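SRPBCC family protein (Bacillus thuringiensis serovar konkukian, PDB 3F08) is of unknown function but belongs to the Bet v 1-like polyketide cyclase/dehydrase and lipid-transport family, whose members often bind hydrophobic ligands. Local coordinates at residues E15-L20 against I88-G93. The protein carries 5 engineered substitutions. Residues are numbered along the deposited sequence; the frame is centred on the assembly and turned at random.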
loop_
_atom_site.group_PDB
_atom_site.type_symbol
_atom_site.label_atom_id
_atom_site.label_comp_id
_atom_site.label_asym_id
_atom_site.label_seq_id
_atom_site.Cartn_x
_atom_site.Cartn_y
_atom_site.Cartn_z
ATOM N N GLU B 15 -2.651 -4.874 17.535
ATOM C CA GLU B 15 -1.492 -5.397 16.833
ATOM C C GLU B 15 -1.767 -6.748 16.170
ATOM O O GLU B 15 -1.352 -6.972 15.037
ATOM C CB GLU B 15 -0.294 -5.525 17.787
ATOM C CG GLU B 15 0.307 -4.196 18.260
ATOM C CD GLU B 15 -0.632 -3.392 19.153
ATOM O OE1 GLU B 15 -1.173 -3.958 20.126
ATOM O OE2 GLU B 15 -0.825 -2.187 18.890
ATOM N N GLN B 16 -2.450 -7.650 16.874
ATOM C CA GLN B 16 -2.761 -8.966 16.311
ATOM C C GLN B 16 -3.693 -8.807 15.118
ATOM O O GLN B 16 -3.448 -9.352 14.055
ATOM C CB GLN B 16 -3.479 -9.860 17.324
ATOM C CG GLN B 16 -2.771 -10.119 18.632
ATOM C CD GLN B 16 -3.661 -10.910 19.587
ATOM O OE1 GLN B 16 -3.958 -12.088 19.348
ATOM N NE2 GLN B 16 -4.106 -10.264 20.661
ATOM N N VAL B 17 -4.775 -8.061 15.316
ATOM C CA VAL B 17 -5.748 -7.855 14.258
ATOM C C VAL B 17 -5.165 -7.192 13.015
ATOM O O VAL B 17 -5.395 -7.662 11.901
ATOM C CB VAL B 17 -6.937 -7.015 14.752
ATOM C CG1 VAL B 17 -7.960 -6.848 13.619
ATOM C CG2 VAL B 17 -7.572 -7.692 15.964
ATOM N N TRP B 18 -4.428 -6.098 13.195
ATOM C CA TRP B 18 -3.837 -5.422 12.047
ATOM C C TRP B 18 -2.772 -6.312 11.398
ATOM O O TRP B 18 -2.587 -6.283 10.184
ATOM C CB TRP B 18 -3.237 -4.072 12.452
ATOM C CG TRP B 18 -2.616 -3.344 11.287
ATOM C CD1 TRP B 18 -1.287 -3.100 11.083
ATOM C CD2 TRP B 18 -3.304 -2.803 10.143
ATOM N NE1 TRP B 18 -1.104 -2.443 9.880
ATOM C CE2 TRP B 18 -2.323 -2.250 9.286
ATOM C CE3 TRP B 18 -4.650 -2.737 9.761
ATOM C CZ2 TRP B 18 -2.650 -1.633 8.066
ATOM C CZ3 TRP B 18 -4.977 -2.119 8.538
ATOM C CH2 TRP B 18 -3.974 -1.578 7.711
ATOM N N GLN B 19 -2.082 -7.115 12.203
ATOM C CA GLN B 19 -1.069 -8.017 11.661
ATOM C C GLN B 19 -1.768 -8.971 10.699
ATOM O O GLN B 19 -1.283 -9.243 9.605
ATOM C CB GLN B 19 -0.413 -8.846 12.769
ATOM C CG GLN B 19 1.112 -8.754 12.835
ATOM C CD GLN B 19 1.801 -8.958 11.493
ATOM O OE1 GLN B 19 1.785 -10.051 10.916
ATOM N NE2 GLN B 19 2.414 -7.897 10.990
ATOM N N LEU B 20 -2.920 -9.469 11.133
ATOM C CA LEU B 20 -3.727 -10.409 10.363
ATOM C C LEU B 20 -4.375 -9.794 9.120
ATOM O O LEU B 20 -4.229 -10.321 8.014
ATOM C CB LEU B 20 -4.830 -10.987 11.264
ATOM C CG LEU B 20 -5.402 -12.398 11.067
ATOM C CD1 LEU B 20 -6.911 -12.340 11.041
ATOM C CD2 LEU B 20 -4.876 -13.021 9.799
ATOM N N ILE B 88 -11.278 -0.179 5.670
ATOM C CA ILE B 88 -11.367 -1.052 6.821
ATOM C C ILE B 88 -10.307 -0.520 7.768
ATOM O O ILE B 88 -9.171 -0.259 7.361
ATOM C CB ILE B 88 -11.101 -2.528 6.441
ATOM C CG1 ILE B 88 -11.164 -3.409 7.689
ATOM C CG2 ILE B 88 -9.774 -2.657 5.737
ATOM C CD1 ILE B 88 -11.314 -4.900 7.365
ATOM N N GLN B 89 -10.676 -0.325 9.028
ATOM C CA GLN B 89 -9.736 0.213 9.995
ATOM C C GLN B 89 -9.800 -0.503 11.329
ATOM O O GLN B 89 -10.865 -0.924 11.772
ATOM C CB GLN B 89 -10.000 1.708 10.209
ATOM C CG GLN B 89 -9.073 2.353 11.234
ATOM C CD GLN B 89 -9.211 3.867 11.271
ATOM O OE1 GLN B 89 -10.317 4.406 11.166
ATOM N NE2 GLN B 89 -8.089 4.558 11.426
ATOM N N VAL B 90 -8.643 -0.636 11.962
ATOM C CA VAL B 90 -8.546 -1.294 13.257
ATOM C C VAL B 90 -8.316 -0.219 14.310
ATOM O O VAL B 90 -7.212 0.291 14.449
ATOM C CB VAL B 90 -7.370 -2.291 13.279
ATOM C CG1 VAL B 90 -7.242 -2.909 14.657
ATOM C CG2 VAL B 90 -7.585 -3.373 12.226
ATOM N N LYS B 91 -9.372 0.134 15.033
ATOM C CA LYS B 91 -9.285 1.145 16.073
ATOM C C LYS B 91 -9.042 0.508 17.434
ATOM O O LYS B 91 -9.201 -0.698 17.612
ATOM C CB LYS B 91 -10.573 1.969 16.119
ATOM C CG LYS B 91 -10.867 2.696 14.820
ATOM C CD LYS B 91 -12.100 3.585 14.927
ATOM C CE LYS B 91 -12.218 4.488 13.705
ATOM N NZ LYS B 91 -13.383 5.416 13.780
ATOM N N GLU B 92 -8.650 1.330 18.397
ATOM C CA GLU B 92 -8.389 0.852 19.743
ATOM C C GLU B 92 -9.620 0.165 20.330
ATOM O O GLU B 92 -10.733 0.674 20.213
ATOM C CB GLU B 92 -7.995 2.022 20.645
ATOM C CG GLU B 92 -6.618 2.617 20.379
ATOM C CD GLU B 92 -6.473 3.242 18.999
ATOM O OE1 GLU B 92 -7.493 3.693 18.416
ATOM O OE2 GLU B 92 -5.322 3.302 18.504
ATOM N N GLY B 93 -9.416 -0.991 20.957
ATOM C CA GLY B 93 -10.521 -1.703 21.570
ATOM C C GLY B 93 -10.727 -1.145 22.969
ATOM O O GLY B 93 -10.047 -0.197 23.359
#
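Val90 meets Val17 and Trp18, joining the short helix 14-21 to strand 81-92 of the antiparallel sheet. From its CA, the CB of Val90 points toward the helix. CG1 lies 4.1 Å from both CB and CG1 of Val17. CG2 reaches two partners: it sits 3.8 Å from Val17 CG1 and 3.9 Å from Trp18 CE3. It comes to the indole at its edge, near the ring plane, and not over a face. In Val90, CG2 stands beside the backbone N while CG1 is anti to it (chi1 177°), which spreads both methyls against the helix. Around these three residues, Val17 also rests on Val101 and on Phe136 of helix 114-137, and Val90 also touches Thr14 and Ile21. NE1 of Trp18 donates a hydrogen bond to Asp65 OD1, and Arg44 of the second subunit makes a cation-pi contact with the ring. All three touching residues are buried, and apolar carbon alone meets across the two segments. The link between the two segments is therefore one of van der Waals and hydrophobic contact, within a fold consistent with the Bet v 1-like helix-grip.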